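Side-chain contacts in N2152 (Neocallimastix frontalis, PDB 5U22), which probably hydrolyses glycosidic bonds of rare arabinosyl substrates, as a family 39 glycoside hydrolase of a rumen anaerobic fungus: residues E374-K379 and T383-P388; G287-L292 and A301-Y306; K194-F199 and C205-I210. One frame throughout, in Å; residues are numbered along the deposited sequence.

In the fold
Read from the N terminus, the three contacts follow one another without nesting or crossing, and each closes a short excursion of the chain. Interaction 3 comes first, folding helix 190-202 back onto the loop that enters strand 209-212 of the TIM barrel. Interaction 2 comes next, where the loop after strand 275-278 returns to the start of helix 301-310. Interaction 1 comes last, closing the turn between strands 368-376 and 389-397 of the beta sandwich. Interactions 1 and 2 touch through helix 301-310, which joins barrel to sandwich; interaction 3 lies on the opposite side of the chain's centre, about 41 Å from interaction 1 between centres.

Interaction 1 of 3, residues E374-K379 and T383-P388; sequences EKIDWK and TPSNGP
Glu374 runs its side chain alongside the ring of Pro388, both pointing the same way, and its OE1 comes 3.8 Å from Pro388 CG. The other carboxylate oxygen, OE2, is taken by a salt bridge to Arg417, which probably fixes the rotation of the group. At Lys375 the backbone does the touching: its O lies 3.1 Å from Pro388 CA, while the side chain turns away and its NZ meets Asp377 OD2 at 2.8 Å, on the syn side but tilted from the carboxylate plane. Ile376 reaches across to the returning chain. With CG1 anti to the backbone N (chi1 180°), its CD1 is carried to 3.4 Å from Gly387 C and 3.5 Å from Ser385 OG.

End to end, the two segments run in nearly opposite directions (172°), at the end of a beta hairpin in the sandwich, where strand 368-376 turns back toward strand 389-397. At Asp377 two waters bridge the segments. One molecule accepts from Asp377 N and donates to Gly387 O; a second donates to Asp377 O and also bonds Ser385 OG at 2.6 Å. Ser385 OG accepts in turn from Gly387 N, forming an ST turn, and Gly387 has backbone angles at which a side chain would be poorly tolerated. Tyr304 of helix 301-310 packs against both Ile376 and Pro388. At Lys379 the contact narrows to CB, which lies 3.6 Å from Thr383 OG1, a hydroxyl that is hydrogen-bonded to Ser380; past CB the lysine chain departs from the loop.

Interaction 2 of 3, residues G287-L292 and A301-Y306; sequences GRLGSL and AGWYFY
Leu292 is the bump of this contact, and the hollow that takes it is the N-terminal part of helix 301-310, floored by Gly302 and walled by Trp303 and Tyr306. Its CG sits 3.8 Å from Gly302 C, where the bare backbone of the glycine leaves room for the leucine methyls. One methyl, CD2, leans on the root of the Tyr306 ring, 3.8 Å from Tyr306 CG, in an off-centre CH-pi contact 29° from the ring normal; the other, CD1, lies alongside CD1 and CE1 of the same ring. The leucine and tyrosine side chains cross at about a right angle. On the Trp303 side, Leu292 O rests 3.3 Å from Trp303 CB and accepts a weak hydrogen bond from Trp303 N. Leu289 adds a smaller bump, its CD1 at the edge of the indole, 4.4 Å from Trp303 CD1. An alanine in place of Leu292 would lack CG and both methyls, and is likely to leave the Tyr306 ring without its aliphatic neighbour and a gap above Gly302. Around it, Ile278 of strand 275-278 packs on Leu292 and Tyr306, while helix 258-270 packs on Phe305 and Tyr306.

Interaction 3 of 3, residues K194-F199 and C205-I210; sequences KNFLQF and CLPDII
A beta-alpha-beta unit of the TIM barrel, strand 180-185, helix 190-202 and strand 209-212, is packed here against its own connection: the helix lies on the loop leading into the second strand and on Ile210 within that strand. Phe196 and Pro207 approach from opposite directions, CE2 of the phenylalanine coming 3.8 Å from Pro207 CD, and Ile210 CD1 arrives at the edge of the same ring, 4.3 Å from Phe196 CE2. Trp164 of helix 160-174 makes an edge-to-face contact with Phe196. One residue on, Leu197 crosses Leu206 at about a right angle; their CD2 methyls lie 4.1 Å apart, and Leu197 CD2 is also 4.2 Å from Ile210 CD1. Near the end of the helix Phe199 has CG anti to the backbone N (chi1 171°), which swings its ring toward the loop, where Cys205 SG stands 3.7 Å from Phe199 CE2. The sulfur lies obliquely to the ring, 58° off its normal. Backbone oxygens of the loop turn to other partners, Cys205 O to Trp164 and Leu206 O to Tyr168. The side chains that meet between the segments do so through hydrocarbon and sulfur, with no polar pair, so their fit probably rests on shape and apolar burial rather than on directional bonds.

Interaction 1 of 3, residues E374-K379 and T383-P388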
# COMPACT_ATOMS: atom_id res chain seq x y z
N GLU A 374 -20.79 -2.78 10.10
CA GLU A 374 -20.83 -3.75 9.01
C GLU A 374 -19.61 -4.67 9.07
O GLU A 374 -18.58 -4.33 9.65
CB GLU A 374 -20.85 -3.09 7.64
CG GLU A 374 -21.89 -2.03 7.46
CD GLU A 374 -21.73 -1.32 6.14
OE1 GLU A 374 -22.00 -1.96 5.10
OE2 GLU A 374 -21.31 -0.15 6.13
N LYS A 375 -19.73 -5.82 8.41
CA LYS A 375 -18.60 -6.73 8.24
C LYS A 375 -18.55 -7.23 6.81
O LYS A 375 -19.56 -7.30 6.11
CB LYS A 375 -18.68 -7.93 9.19
CG LYS A 375 -19.86 -8.86 8.95
CD LYS A 375 -19.81 -10.04 9.90
CE LYS A 375 -21.10 -10.86 9.88
NZ LYS A 375 -21.35 -11.47 8.56
N ILE A 376 -17.34 -7.57 6.37
CA ILE A 376 -17.14 -8.25 5.10
C ILE A 376 -16.42 -9.54 5.42
O ILE A 376 -15.31 -9.53 5.96
CB ILE A 376 -16.36 -7.38 4.09
CG1 ILE A 376 -16.17 -8.15 2.78
CG2 ILE A 376 -15.01 -6.88 4.66
CD1 ILE A 376 -17.47 -8.29 2.01
N ASP A 377 -17.07 -10.67 5.16
CA ASP A 377 -16.49 -11.95 5.53
C ASP A 377 -15.60 -12.48 4.41
O ASP A 377 -15.77 -12.14 3.24
CB ASP A 377 -17.58 -12.97 5.86
CG ASP A 377 -18.33 -12.63 7.14
OD1 ASP A 377 -17.75 -11.95 8.01
OD2 ASP A 377 -19.50 -13.05 7.27
N TRP A 378 -14.67 -13.34 4.79
CA TRP A 378 -13.68 -13.88 3.87
C TRP A 378 -13.58 -15.38 4.05
O TRP A 378 -13.52 -15.86 5.19
CB TRP A 378 -12.33 -13.21 4.12
CG TRP A 378 -11.14 -13.79 3.46
CD1 TRP A 378 -10.57 -13.36 2.29
CD2 TRP A 378 -10.32 -14.86 3.94
NE1 TRP A 378 -9.44 -14.11 2.02
CE2 TRP A 378 -9.27 -15.04 3.01
CE3 TRP A 378 -10.37 -15.69 5.06
CZ2 TRP A 378 -8.29 -16.01 3.17
CZ3 TRP A 378 -9.39 -16.66 5.22
CH2 TRP A 378 -8.37 -16.81 4.28
N LYS A 379 -13.58 -16.12 2.94
CA LYS A 379 -13.29 -17.55 2.90
C LYS A 379 -11.93 -17.85 2.29
O LYS A 379 -11.17 -18.66 2.83
CB LYS A 379 -14.38 -18.29 2.10
CG LYS A 379 -15.78 -18.17 2.68
CD LYS A 379 -16.25 -19.49 3.24
CE LYS A 379 -17.63 -19.35 3.85
NZ LYS A 379 -18.57 -18.61 2.94
N THR A 383 -12.58 -16.80 -3.48
CA THR A 383 -14.00 -16.95 -3.24
C THR A 383 -14.71 -15.66 -3.62
O THR A 383 -14.40 -14.60 -3.06
CB THR A 383 -14.26 -17.26 -1.77
OG1 THR A 383 -13.61 -18.48 -1.42
CG2 THR A 383 -15.76 -17.40 -1.49
N PRO A 384 -15.65 -15.68 -4.57
CA PRO A 384 -16.37 -14.44 -4.89
C PRO A 384 -17.18 -13.95 -3.70
O PRO A 384 -17.64 -14.73 -2.87
CB PRO A 384 -17.27 -14.85 -6.07
CG PRO A 384 -16.58 -16.03 -6.66
CD PRO A 384 -15.99 -16.77 -5.49
N SER A 385 -17.34 -12.63 -3.63
CA SER A 385 -18.09 -11.98 -2.55
C SER A 385 -19.21 -11.12 -3.12
O SER A 385 -19.03 -10.41 -4.12
CB SER A 385 -17.17 -11.10 -1.70
OG SER A 385 -17.90 -10.46 -0.68
N ASN A 386 -20.38 -11.19 -2.48
CA ASN A 386 -21.48 -10.32 -2.84
C ASN A 386 -21.51 -9.06 -2.00
O ASN A 386 -22.42 -8.23 -2.16
CB ASN A 386 -22.82 -11.06 -2.72
CG ASN A 386 -22.91 -12.22 -3.67
OD1 ASN A 386 -22.63 -12.07 -4.87
ND2 ASN A 386 -23.26 -13.40 -3.15
N GLY A 387 -20.54 -8.89 -1.11
CA GLY A 387 -20.43 -7.66 -0.37
C GLY A 387 -20.72 -7.82 1.11
O GLY A 387 -20.94 -8.93 1.63
N PRO A 388 -20.72 -6.71 1.82
CA PRO A 388 -20.77 -6.74 3.28
C PRO A 388 -22.17 -7.04 3.81
O PRO A 388 -23.16 -7.03 3.07
CB PRO A 388 -20.32 -5.34 3.68
CG PRO A 388 -20.69 -4.50 2.54
CD PRO A 388 -20.50 -5.34 1.31
O HOH W 1 -19.80 -10.34 4.05
O HOH W 2 -17.73 -11.94 1.41

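Interaction 2 of 3, residues G287-L292 and A301-Y306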
# COMPACT_ATOMS: atom_id res chain seq x y z
N GLY A 287 -3.37 -8.89 -12.48
CA GLY A 287 -4.50 -8.05 -12.81
C GLY A 287 -5.66 -8.16 -11.85
O GLY A 287 -6.77 -7.72 -12.18
N ARG A 288 -5.44 -8.70 -10.65
CA ARG A 288 -6.53 -8.86 -9.70
C ARG A 288 -6.43 -7.88 -8.53
O ARG A 288 -6.98 -8.15 -7.46
CB ARG A 288 -6.59 -10.31 -9.21
CG ARG A 288 -7.02 -11.23 -10.33
CD ARG A 288 -7.34 -12.62 -9.84
NE ARG A 288 -7.71 -13.49 -10.96
CZ ARG A 288 -7.92 -14.79 -10.83
NH1 ARG A 288 -7.79 -15.35 -9.64
NH2 ARG A 288 -8.25 -15.53 -11.89
N LEU A 289 -5.73 -6.76 -8.73
CA LEU A 289 -5.74 -5.62 -7.82
C LEU A 289 -5.15 -5.95 -6.45
O LEU A 289 -5.38 -5.22 -5.49
CB LEU A 289 -7.17 -5.07 -7.69
CG LEU A 289 -7.68 -4.51 -9.03
CD1 LEU A 289 -9.18 -4.19 -9.01
CD2 LEU A 289 -6.88 -3.28 -9.41
N GLY A 290 -4.35 -7.02 -6.37
CA GLY A 290 -3.76 -7.46 -5.12
C GLY A 290 -4.62 -8.52 -4.46
O GLY A 290 -4.84 -8.49 -3.24
N SER A 291 -5.10 -9.47 -5.26
CA SER A 291 -6.05 -10.49 -4.82
C SER A 291 -7.30 -9.87 -4.21
O SER A 291 -7.95 -10.46 -3.35
CB SER A 291 -5.40 -11.49 -3.86
OG SER A 291 -4.39 -12.23 -4.52
N LEU A 292 -7.64 -8.65 -4.63
CA LEU A 292 -8.92 -8.09 -4.24
C LEU A 292 -10.05 -8.66 -5.07
O LEU A 292 -11.21 -8.63 -4.62
CB LEU A 292 -8.91 -6.56 -4.38
CG LEU A 292 -8.35 -5.74 -3.21
CD1 LEU A 292 -7.19 -6.42 -2.53
CD2 LEU A 292 -7.99 -4.31 -3.65
N ALA A 301 -13.71 -10.60 -1.28
CA ALA A 301 -13.99 -9.88 -0.04
C ALA A 301 -13.12 -8.63 0.08
O ALA A 301 -13.60 -7.57 0.48
CB ALA A 301 -13.77 -10.79 1.17
N GLY A 302 -11.84 -8.75 -0.26
CA GLY A 302 -10.93 -7.62 -0.10
C GLY A 302 -11.32 -6.41 -0.91
O GLY A 302 -11.07 -5.28 -0.49
N TRP A 303 -11.93 -6.61 -2.08
CA TRP A 303 -12.39 -5.48 -2.87
C TRP A 303 -13.29 -4.58 -2.04
O TRP A 303 -13.13 -3.36 -2.00
CB TRP A 303 -13.12 -5.96 -4.12
CG TRP A 303 -13.36 -4.86 -5.10
CD1 TRP A 303 -12.57 -4.54 -6.17
CD2 TRP A 303 -14.46 -3.94 -5.12
NE1 TRP A 303 -13.11 -3.47 -6.84
CE2 TRP A 303 -14.27 -3.09 -6.22
CE3 TRP A 303 -15.59 -3.76 -4.31
CZ2 TRP A 303 -15.17 -2.06 -6.53
CZ3 TRP A 303 -16.48 -2.73 -4.62
CH2 TRP A 303 -16.26 -1.90 -5.72
N TYR A 304 -14.23 -5.19 -1.32
CA TYR A 304 -15.18 -4.40 -0.54
C TYR A 304 -14.50 -3.69 0.62
O TYR A 304 -14.86 -2.55 0.95
CB TYR A 304 -16.32 -5.30 -0.06
CG TYR A 304 -17.22 -5.73 -1.19
CD1 TYR A 304 -17.05 -6.95 -1.83
CD2 TYR A 304 -18.25 -4.89 -1.63
CE1 TYR A 304 -17.88 -7.34 -2.88
CE2 TYR A 304 -19.09 -5.28 -2.68
CZ TYR A 304 -18.90 -6.51 -3.29
OH TYR A 304 -19.74 -6.87 -4.32
N PHE A 305 -13.51 -4.34 1.26
CA PHE A 305 -12.78 -3.66 2.33
C PHE A 305 -12.01 -2.46 1.78
O PHE A 305 -12.06 -1.37 2.36
CB PHE A 305 -11.84 -4.62 3.08
CG PHE A 305 -11.33 -4.06 4.38
CD1 PHE A 305 -12.16 -3.99 5.50
CD2 PHE A 305 -10.03 -3.57 4.50
CE1 PHE A 305 -11.70 -3.46 6.70
CE2 PHE A 305 -9.57 -3.05 5.69
CZ PHE A 305 -10.41 -2.98 6.79
N TYR A 306 -11.32 -2.63 0.65
CA TYR A 306 -10.58 -1.51 0.07
C TYR A 306 -11.52 -0.44 -0.49
O TYR A 306 -11.12 0.72 -0.59
CB TYR A 306 -9.60 -2.03 -0.98
CG TYR A 306 -8.31 -2.52 -0.34
CD1 TYR A 306 -8.24 -3.74 0.32
CD2 TYR A 306 -7.17 -1.72 -0.35
CE1 TYR A 306 -7.06 -4.17 0.92
CE2 TYR A 306 -5.99 -2.14 0.23
CZ TYR A 306 -5.94 -3.36 0.87
OH TYR A 306 -4.74 -3.75 1.44

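Interaction 3 of 3, residues K194-F199 and C205-I210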
# COMPACT_ATOMS: atom_id res chain seq x y z
N LYS A 194 20.99 1.27 6.77
CA LYS A 194 21.99 2.27 7.13
C LYS A 194 23.15 2.27 6.15
O LYS A 194 23.58 3.33 5.68
CB LYS A 194 22.47 2.01 8.56
CG LYS A 194 23.50 3.04 9.07
CD LYS A 194 23.89 2.73 10.53
CE LYS A 194 24.93 3.70 11.07
NZ LYS A 194 24.98 3.61 12.56
N ASN A 195 23.68 1.08 5.83
CA ASN A 195 24.77 0.97 4.86
C ASN A 195 24.36 1.62 3.54
O ASN A 195 25.14 2.36 2.93
CB ASN A 195 25.15 -0.49 4.65
CG ASN A 195 26.24 -0.96 5.63
OD1 ASN A 195 27.20 -0.23 5.91
ND2 ASN A 195 26.11 -2.19 6.13
N PHE A 196 23.13 1.38 3.09
CA PHE A 196 22.67 1.98 1.84
C PHE A 196 22.53 3.49 1.96
O PHE A 196 22.89 4.22 1.03
CB PHE A 196 21.34 1.37 1.41
CG PHE A 196 20.73 2.08 0.25
CD1 PHE A 196 21.25 1.91 -1.02
CD2 PHE A 196 19.66 2.95 0.42
CE1 PHE A 196 20.71 2.56 -2.11
CE2 PHE A 196 19.12 3.62 -0.67
CZ PHE A 196 19.65 3.42 -1.93
N LEU A 197 21.96 3.97 3.06
CA LEU A 197 21.82 5.41 3.23
C LEU A 197 23.17 6.10 3.34
O LEU A 197 23.37 7.18 2.78
CB LEU A 197 20.98 5.71 4.48
CG LEU A 197 19.52 5.30 4.33
CD1 LEU A 197 18.78 5.53 5.65
CD2 LEU A 197 18.87 6.07 3.20
N GLN A 198 24.10 5.50 4.09
CA GLN A 198 25.43 6.09 4.20
C GLN A 198 26.12 6.16 2.84
O GLN A 198 26.69 7.19 2.47
CB GLN A 198 26.27 5.30 5.21
CG GLN A 198 25.92 5.60 6.66
CD GLN A 198 26.75 4.80 7.64
OE1 GLN A 198 27.12 3.66 7.38
NE2 GLN A 198 27.04 5.39 8.80
N PHE A 199 26.05 5.07 2.08
CA PHE A 199 26.61 5.06 0.73
C PHE A 199 25.97 6.12 -0.14
O PHE A 199 26.66 6.85 -0.87
CB PHE A 199 26.42 3.67 0.10
CG PHE A 199 26.78 3.63 -1.36
CD1 PHE A 199 28.08 3.39 -1.76
CD2 PHE A 199 25.81 3.86 -2.33
CE1 PHE A 199 28.42 3.36 -3.11
CE2 PHE A 199 26.14 3.85 -3.68
CZ PHE A 199 27.45 3.60 -4.07
N CYS A 205 23.50 9.91 -4.27
CA CYS A 205 22.53 9.10 -5.00
C CYS A 205 21.43 8.61 -4.06
O CYS A 205 20.92 7.49 -4.20
CB CYS A 205 23.22 7.94 -5.73
SG CYS A 205 24.25 6.84 -4.74
N LEU A 206 21.00 9.47 -3.14
CA LEU A 206 19.85 9.15 -2.30
C LEU A 206 18.59 9.09 -3.16
O LEU A 206 18.36 9.98 -3.99
CB LEU A 206 19.67 10.20 -1.20
CG LEU A 206 20.66 10.21 -0.04
CD1 LEU A 206 20.51 11.50 0.75
CD2 LEU A 206 20.42 9.01 0.88
N PRO A 207 17.74 8.08 -2.97
CA PRO A 207 16.47 8.06 -3.69
C PRO A 207 15.60 9.24 -3.28
O PRO A 207 15.73 9.78 -2.17
CB PRO A 207 15.84 6.72 -3.27
CG PRO A 207 16.44 6.42 -1.95
CD PRO A 207 17.84 7.01 -1.97
N ASP A 208 14.72 9.65 -4.18
CA ASP A 208 13.71 10.63 -3.80
C ASP A 208 12.62 10.00 -2.94
O ASP A 208 12.05 10.67 -2.07
CB ASP A 208 13.09 11.24 -5.04
CG ASP A 208 14.11 11.87 -5.92
OD1 ASP A 208 14.92 12.66 -5.39
OD2 ASP A 208 14.13 11.54 -7.13
N ILE A 209 12.32 8.73 -3.19
CA ILE A 209 11.31 7.98 -2.46
C ILE A 209 11.97 6.69 -2.00
O ILE A 209 12.47 5.92 -2.83
CB ILE A 209 10.06 7.68 -3.32
CG1 ILE A 209 9.55 8.96 -4.01
CG2 ILE A 209 8.96 7.05 -2.47
CD1 ILE A 209 8.48 8.71 -5.07
N ILE A 210 11.99 6.45 -0.68
CA ILE A 210 12.61 5.26 -0.12
C ILE A 210 11.63 4.10 -0.23
O ILE A 210 10.42 4.26 -0.01
CB ILE A 210 13.04 5.51 1.34
CG1 ILE A 210 14.02 4.44 1.83
CG2 ILE A 210 11.82 5.58 2.27
CD1 ILE A 210 15.42 4.61 1.22